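Side-chain contacts in peptide amidase (Stenotrophomonas maltophilia, PDB 1M22), which probably hydrolyses the C-terminal amide group of peptide amides, as a member of the amidase signature family: residues 25-28 with 29-33; 62-65 with 66-69; 73-76 with 77-81. One frame throughout, in Å; residues are numbered along the deposited sequence.

Contact 1 (25-28 with 29-33)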
# COMPACT_ATOMS: atom_id res chain seq x y z
N LEU A 25 -14.64 -18.54 -17.77
CA LEU A 25 -14.46 -17.09 -17.68
C LEU A 25 -13.24 -16.69 -18.49
O LEU A 25 -12.29 -17.46 -18.61
CB LEU A 25 -14.25 -16.69 -16.21
CG LEU A 25 -13.93 -15.22 -15.89
CD1 LEU A 25 -15.14 -14.35 -16.21
CD2 LEU A 25 -13.55 -15.09 -14.42
N ASP A 26 -13.27 -15.50 -19.07
CA ASP A 26 -12.10 -15.03 -19.80
C ASP A 26 -11.75 -13.64 -19.30
O ASP A 26 -12.55 -12.97 -18.63
CB ASP A 26 -12.32 -15.02 -21.32
CG ASP A 26 -13.56 -14.29 -21.74
OD1 ASP A 26 -13.89 -13.24 -21.14
OD2 ASP A 26 -14.21 -14.77 -22.69
N SER A 27 -10.53 -13.20 -19.60
CA SER A 27 -10.06 -11.91 -19.14
C SER A 27 -10.89 -10.73 -19.62
O SER A 27 -11.12 -9.79 -18.86
CB SER A 27 -8.60 -11.72 -19.55
OG SER A 27 -8.06 -10.57 -18.92
N THR A 28 -11.36 -10.76 -20.87
CA THR A 28 -12.15 -9.64 -21.36
C THR A 28 -13.47 -9.49 -20.60
O THR A 28 -13.90 -8.37 -20.32
CB THR A 28 -12.43 -9.76 -22.88
OG1 THR A 28 -13.06 -11.01 -23.17
CG2 THR A 28 -11.13 -9.66 -23.67
N THR A 29 -14.10 -10.61 -20.25
CA THR A 29 -15.35 -10.55 -19.51
C THR A 29 -15.11 -9.97 -18.12
O THR A 29 -15.83 -9.08 -17.67
CB THR A 29 -15.97 -11.96 -19.36
OG1 THR A 29 -16.27 -12.49 -20.66
CG2 THR A 29 -17.26 -11.90 -18.55
N LEU A 30 -14.08 -10.47 -17.45
CA LEU A 30 -13.73 -10.01 -16.11
C LEU A 30 -13.34 -8.53 -16.14
O LEU A 30 -13.81 -7.74 -15.31
CB LEU A 30 -12.58 -10.85 -15.56
CG LEU A 30 -12.10 -10.58 -14.13
CD1 LEU A 30 -13.26 -10.69 -13.15
CD2 LEU A 30 -11.01 -11.58 -13.78
N THR A 31 -12.50 -8.16 -17.10
CA THR A 31 -12.05 -6.79 -17.25
C THR A 31 -13.22 -5.83 -17.51
O THR A 31 -13.32 -4.79 -16.86
CB THR A 31 -11.02 -6.68 -18.39
OG1 THR A 31 -9.85 -7.42 -18.03
CG2 THR A 31 -10.63 -5.23 -18.64
N GLN A 32 -14.10 -6.19 -18.44
CA GLN A 32 -15.22 -5.32 -18.73
C GLN A 32 -16.19 -5.23 -17.55
O GLN A 32 -16.84 -4.20 -17.35
CB GLN A 32 -15.94 -5.78 -20.00
CG GLN A 32 -15.03 -5.77 -21.22
CD GLN A 32 -15.78 -5.72 -22.54
OE1 GLN A 32 -16.06 -4.64 -23.07
NE2 GLN A 32 -16.11 -6.89 -23.07
N ALA A 33 -16.27 -6.30 -16.76
CA ALA A 33 -17.15 -6.29 -15.59
C ALA A 33 -16.64 -5.26 -14.59
O ALA A 33 -17.42 -4.50 -14.02
CB ALA A 33 -17.18 -7.67 -14.95
O HOH W 1 -16.58 -15.17 -19.80
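Asp26 is the N-cap of helix 27-43, and its carboxylate folds back onto Thr29, three residues further on. Among the polar contacts, OD1 of Asp26 takes two donors from that threonine: the backbone N of Thr29 at 2.8 Å, nearly in line with the C-O bond, and OG1 of Thr29 at a short 2.5 Å, on the syn side but 28° out of the carboxylate plane. CG of Asp26 lies between its own backbone N and carbonyl carbon (chi1 52°), a torsion that swings OD1 over the first turn. A water donates to Thr29 OG1 at 2.8 Å and weakly accepts from Asp26 N, linking cap and third helical residue a second time. The N-H groups of Ser27 and Thr28 are taken up by Asp66 of helix 58-70. The carbonyl O of Ser27 holds both the N and the OG1 of Thr31, one turn further on, each at 2.8 Å, the hydroxyl standing 42° out of the carbonyl plane.

The apolar contacts form a hydrophobic staple: Leu25, just before the cap, reaches Leu30 with CD2 to CD2 at 4.4 Å, beside Tyr8. The other branch of Leu25, CD1, crosses to CG2 of Thr29 at 4.0 Å.

Contact 2 (62-65 with 66-69)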
# COMPACT_ATOMS: atom_id res chain seq x y z
N ALA A 62 -6.49 -7.38 -22.16
CA ALA A 62 -7.28 -8.54 -21.76
C ALA A 62 -7.50 -9.49 -22.94
O ALA A 62 -7.38 -10.71 -22.79
CB ALA A 62 -8.62 -8.08 -21.19
N ALA A 63 -7.82 -8.93 -24.10
CA ALA A 63 -8.06 -9.73 -25.30
C ALA A 63 -6.80 -10.47 -25.75
O ALA A 63 -6.88 -11.59 -26.26
CB ALA A 63 -8.58 -8.84 -26.42
N GLU A 64 -5.64 -9.85 -25.56
CA GLU A 64 -4.39 -10.48 -25.95
C GLU A 64 -4.09 -11.63 -24.98
O GLU A 64 -3.62 -12.68 -25.40
CB GLU A 64 -3.25 -9.46 -25.93
CG GLU A 64 -1.97 -9.95 -26.61
CD GLU A 64 -2.19 -10.38 -28.05
OE1 GLU A 64 -2.86 -9.64 -28.80
OE2 GLU A 64 -1.70 -11.47 -28.43
N ARG A 65 -4.38 -11.43 -23.70
CA ARG A 65 -4.15 -12.49 -22.72
C ARG A 65 -5.06 -13.67 -23.05
O ARG A 65 -4.66 -14.82 -22.89
CB ARG A 65 -4.43 -12.01 -21.29
CG ARG A 65 -3.65 -10.78 -20.80
CD ARG A 65 -2.13 -10.92 -20.70
NE ARG A 65 -1.48 -10.79 -21.97
CZ ARG A 65 -0.83 -9.80 -22.57
NH1 ARG A 65 -0.62 -8.58 -22.09
NH2 ARG A 65 -0.40 -10.10 -23.78
N ASP A 66 -6.28 -13.39 -23.49
CA ASP A 66 -7.20 -14.47 -23.84
C ASP A 66 -6.73 -15.20 -25.10
O ASP A 66 -6.85 -16.43 -25.18
CB ASP A 66 -8.63 -13.94 -24.05
CG ASP A 66 -9.31 -13.57 -22.73
OD1 ASP A 66 -8.92 -14.13 -21.68
OD2 ASP A 66 -10.24 -12.74 -22.75
N ARG A 67 -6.20 -14.47 -26.07
CA ARG A 67 -5.69 -15.11 -27.28
C ARG A 67 -4.53 -16.03 -26.90
O ARG A 67 -4.43 -17.16 -27.39
CB ARG A 67 -5.24 -14.07 -28.31
CG ARG A 67 -6.38 -13.47 -29.14
CD ARG A 67 -5.85 -12.58 -30.26
NE ARG A 67 -5.41 -11.28 -29.79
CZ ARG A 67 -6.21 -10.26 -29.51
NH1 ARG A 67 -7.53 -10.38 -29.67
NH2 ARG A 67 -5.71 -9.11 -29.08
N GLU A 68 -3.66 -15.55 -26.02
CA GLU A 68 -2.52 -16.35 -25.58
C GLU A 68 -3.01 -17.61 -24.87
O GLU A 68 -2.47 -18.69 -25.08
CB GLU A 68 -1.63 -15.53 -24.63
CG GLU A 68 -0.99 -14.31 -25.28
CD GLU A 68 -0.23 -13.44 -24.30
OE1 GLU A 68 -0.54 -13.48 -23.09
OE2 GLU A 68 0.67 -12.69 -24.75
N ARG A 69 -4.04 -17.46 -24.04
CA ARG A 69 -4.59 -18.61 -23.33
C ARG A 69 -5.12 -19.64 -24.33
O ARG A 69 -4.84 -20.83 -24.21
CB ARG A 69 -5.71 -18.18 -22.38
CG ARG A 69 -6.30 -19.32 -21.55
CD ARG A 69 -7.42 -18.84 -20.65
NE ARG A 69 -6.96 -17.91 -19.61
CZ ARG A 69 -6.39 -18.28 -18.47
NH1 ARG A 69 -6.19 -19.56 -18.19
NH2 ARG A 69 -6.01 -17.36 -17.60
O HOH W 2 0.75 -12.22 -27.49
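Two salt bridges of i to i+3 spacing, Glu64 with Arg67 and Arg65 with Glu68, run along one part of helix 58-70, on top of the regular i to i+4 backbone bonds. Both arginines approach side-on, using NE and one terminal nitrogen, but the two grips differ.

Arg67 puts both nitrogens on a single oxygen: OE1 of Glu64 lies 2.9 Å from Arg67 NH2 and 3.2 Å from Arg67 NE. It sits in the guanidinium plane, yet both nitrogens come from the same face of the carboxylate, the two flat groups being turned 61° apart. The side chains cross at about a right angle. Glu64 has CG anti to the backbone N (chi1 -167°) and bends at chi2, while Arg67 bends back at chi3, laying its guanidinium above the helix backbone: Ala63 O is centred under one face, and Ala63 CB touches Arg67 NH1 at 3.7 Å.

Arg65 instead gives one nitrogen to each oxygen. Its NE meets Glu68 OE1 at 3.1 Å and its NH2 meets Glu68 OE2 at 3.0 Å, the side chains lying side by side and pointing the same way. With the planes 30° apart, the guanidinium sits over the carboxylate, each oxygen being met from well above its plane. Glu68 is extended beyond CG, whereas Arg65 must fold at chi2 and chi3 to come alongside it. Glu68 OE2 also has a salt bridge to Arg75 NH2 in the following loop, so two arginines probably share its charge.

The two acidic groups come near each other as well, and their mutual repulsion is probably softened by these arginines and by a water that donates to both, at 2.7 Å from Glu64 OE2 and 2.8 Å from Glu68 OE2.

Contact 3 (73-76 with 77-81)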
# COMPACT_ATOMS: atom_id res chain seq x y z
N ARG A 73 -0.43 -20.46 -24.28
CA ARG A 73 0.77 -19.75 -23.83
C ARG A 73 0.50 -18.94 -22.57
O ARG A 73 0.52 -17.70 -22.59
CB ARG A 73 1.27 -18.83 -24.94
CG ARG A 73 1.67 -19.57 -26.22
CD ARG A 73 2.18 -18.61 -27.28
NE ARG A 73 2.53 -19.31 -28.51
CZ ARG A 73 2.99 -18.72 -29.61
NH1 ARG A 73 3.15 -17.40 -29.64
NH2 ARG A 73 3.28 -19.44 -30.69
N LEU A 74 0.26 -19.63 -21.46
CA LEU A 74 -0.01 -18.99 -20.18
C LEU A 74 1.25 -18.42 -19.54
O LEU A 74 2.33 -19.00 -19.64
CB LEU A 74 -0.69 -19.98 -19.23
CG LEU A 74 -2.08 -20.44 -19.67
CD1 LEU A 74 -2.59 -21.51 -18.72
CD2 LEU A 74 -3.03 -19.25 -19.69
N ARG A 75 1.10 -17.29 -18.86
CA ARG A 75 2.22 -16.61 -18.21
C ARG A 75 2.38 -16.90 -16.72
O ARG A 75 3.42 -16.59 -16.14
CB ARG A 75 2.08 -15.11 -18.42
CG ARG A 75 2.23 -14.69 -19.88
CD ARG A 75 1.61 -13.32 -20.12
NE ARG A 75 1.79 -12.88 -21.50
CZ ARG A 75 2.91 -12.36 -21.98
NH1 ARG A 75 3.97 -12.20 -21.18
NH2 ARG A 75 2.99 -12.00 -23.25
N GLY A 76 1.36 -17.49 -16.11
CA GLY A 76 1.45 -17.79 -14.69
C GLY A 76 0.15 -17.53 -13.94
O GLY A 76 -0.89 -17.29 -14.55
N PRO A 77 0.20 -17.55 -12.60
CA PRO A 77 -0.95 -17.34 -11.71
C PRO A 77 -1.76 -16.06 -11.94
O PRO A 77 -2.95 -16.02 -11.63
CB PRO A 77 -0.33 -17.36 -10.32
CG PRO A 77 0.85 -18.26 -10.49
CD PRO A 77 1.42 -17.81 -11.80
N LEU A 78 -1.12 -15.03 -12.48
CA LEU A 78 -1.81 -13.76 -12.71
C LEU A 78 -2.27 -13.53 -14.15
O LEU A 78 -2.72 -12.43 -14.48
CB LEU A 78 -0.92 -12.59 -12.28
CG LEU A 78 -0.46 -12.52 -10.82
CD1 LEU A 78 0.32 -11.23 -10.60
CD2 LEU A 78 -1.65 -12.58 -9.88
N HIS A 79 -2.16 -14.55 -14.99
CA HIS A 79 -2.55 -14.41 -16.39
C HIS A 79 -4.01 -13.98 -16.54
O HIS A 79 -4.93 -14.72 -16.18
CB HIS A 79 -2.32 -15.73 -17.13
CG HIS A 79 -2.39 -15.60 -18.62
ND1 HIS A 79 -1.27 -15.64 -19.42
CD2 HIS A 79 -3.44 -15.41 -19.45
CE1 HIS A 79 -1.63 -15.48 -20.68
NE2 HIS A 79 -2.94 -15.34 -20.73
N GLY A 80 -4.21 -12.79 -17.09
CA GLY A 80 -5.56 -12.28 -17.30
C GLY A 80 -6.22 -11.59 -16.12
O GLY A 80 -7.37 -11.16 -16.23
N ILE A 81 -5.51 -11.46 -15.01
CA ILE A 81 -6.05 -10.83 -13.80
C ILE A 81 -5.96 -9.30 -13.87
O ILE A 81 -4.87 -8.75 -14.01
CB ILE A 81 -5.29 -11.32 -12.54
CG1 ILE A 81 -5.48 -12.83 -12.38
CG2 ILE A 81 -5.77 -10.56 -11.31
CD1 ILE A 81 -6.90 -13.26 -12.09
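Leu74 covers one face of the His79 imidazole and Arg75 lies along its ND1 edge, the tightly packed part of this contact. The CD2 methyl of Leu74 sits over the ring as a CH-pi contact, 3.8 Å from the centroid and only 8° off the ring normal. At the rim of the ring, ND1 of His79 accepts from the backbone N of Arg75 at 2.9 Å, and CB of Arg75 comes to 3.5 Å from the same ND1. The other ring nitrogen, NE2, is bonded to the carbonyl O of Arg65 on helix 58-70. With ND1 accepting and NE2 facing a carbonyl, a neutral ring with its proton on NE2 is the likely form. CG anti to the backbone N of His79 (chi1 -167°) carries the ring back toward residues 73-75, and bonds at both nitrogens fix its rotation.

Behind the ring, two turns in succession steer the chain into strand 82-86. A type I beta turn from Gly76 to His79 is closed by His79 N to Gly76 O at 3.1 Å; a type II turn from Leu78 to Ile81 follows, closed by Ile81 N to Leu78 O at 3.0 Å. Gly76 and Gly80 both have positive phi, where a CB would press against the preceding carbonyl O.

The outer side is looser. Pro77 lies exposed at the corner of the first turn, its ring packing on Gly76. Arg73 stretches away from the contact, fully extended, to a salt bridge with Asp71. Arg75 is also exposed but held at its end: extended from CG to NE, it runs past the ring with CD 3.8 Å from His79 ND1, and its guanidinium, tilted 26° to the imidazole, adds to its bridge with Glu68 a bond from NH1 to the carbonyl O of Asp119.

In the fold
The three contacts follow one another along the chain: the start of helix 27-43, then most of helix 58-70, then the loop leading into strand 82-86. All lie on the same side of the chain's centre, with centres 11 Å (1 and 2), 9 Å (2 and 3) and 13 Å (1 and 3) apart. Direct hydrogen bonds join each pair, that between contacts 1 and 3 running from Ser27 OG to Gly80 O. Two helices and a loop are thereby tied together beside the edge of the sheet formed by strands 51-54, 123-128 and 82-86, and the loop delivers the chain into strand 82-86, third from that edge, which ends at the active-site Lys86.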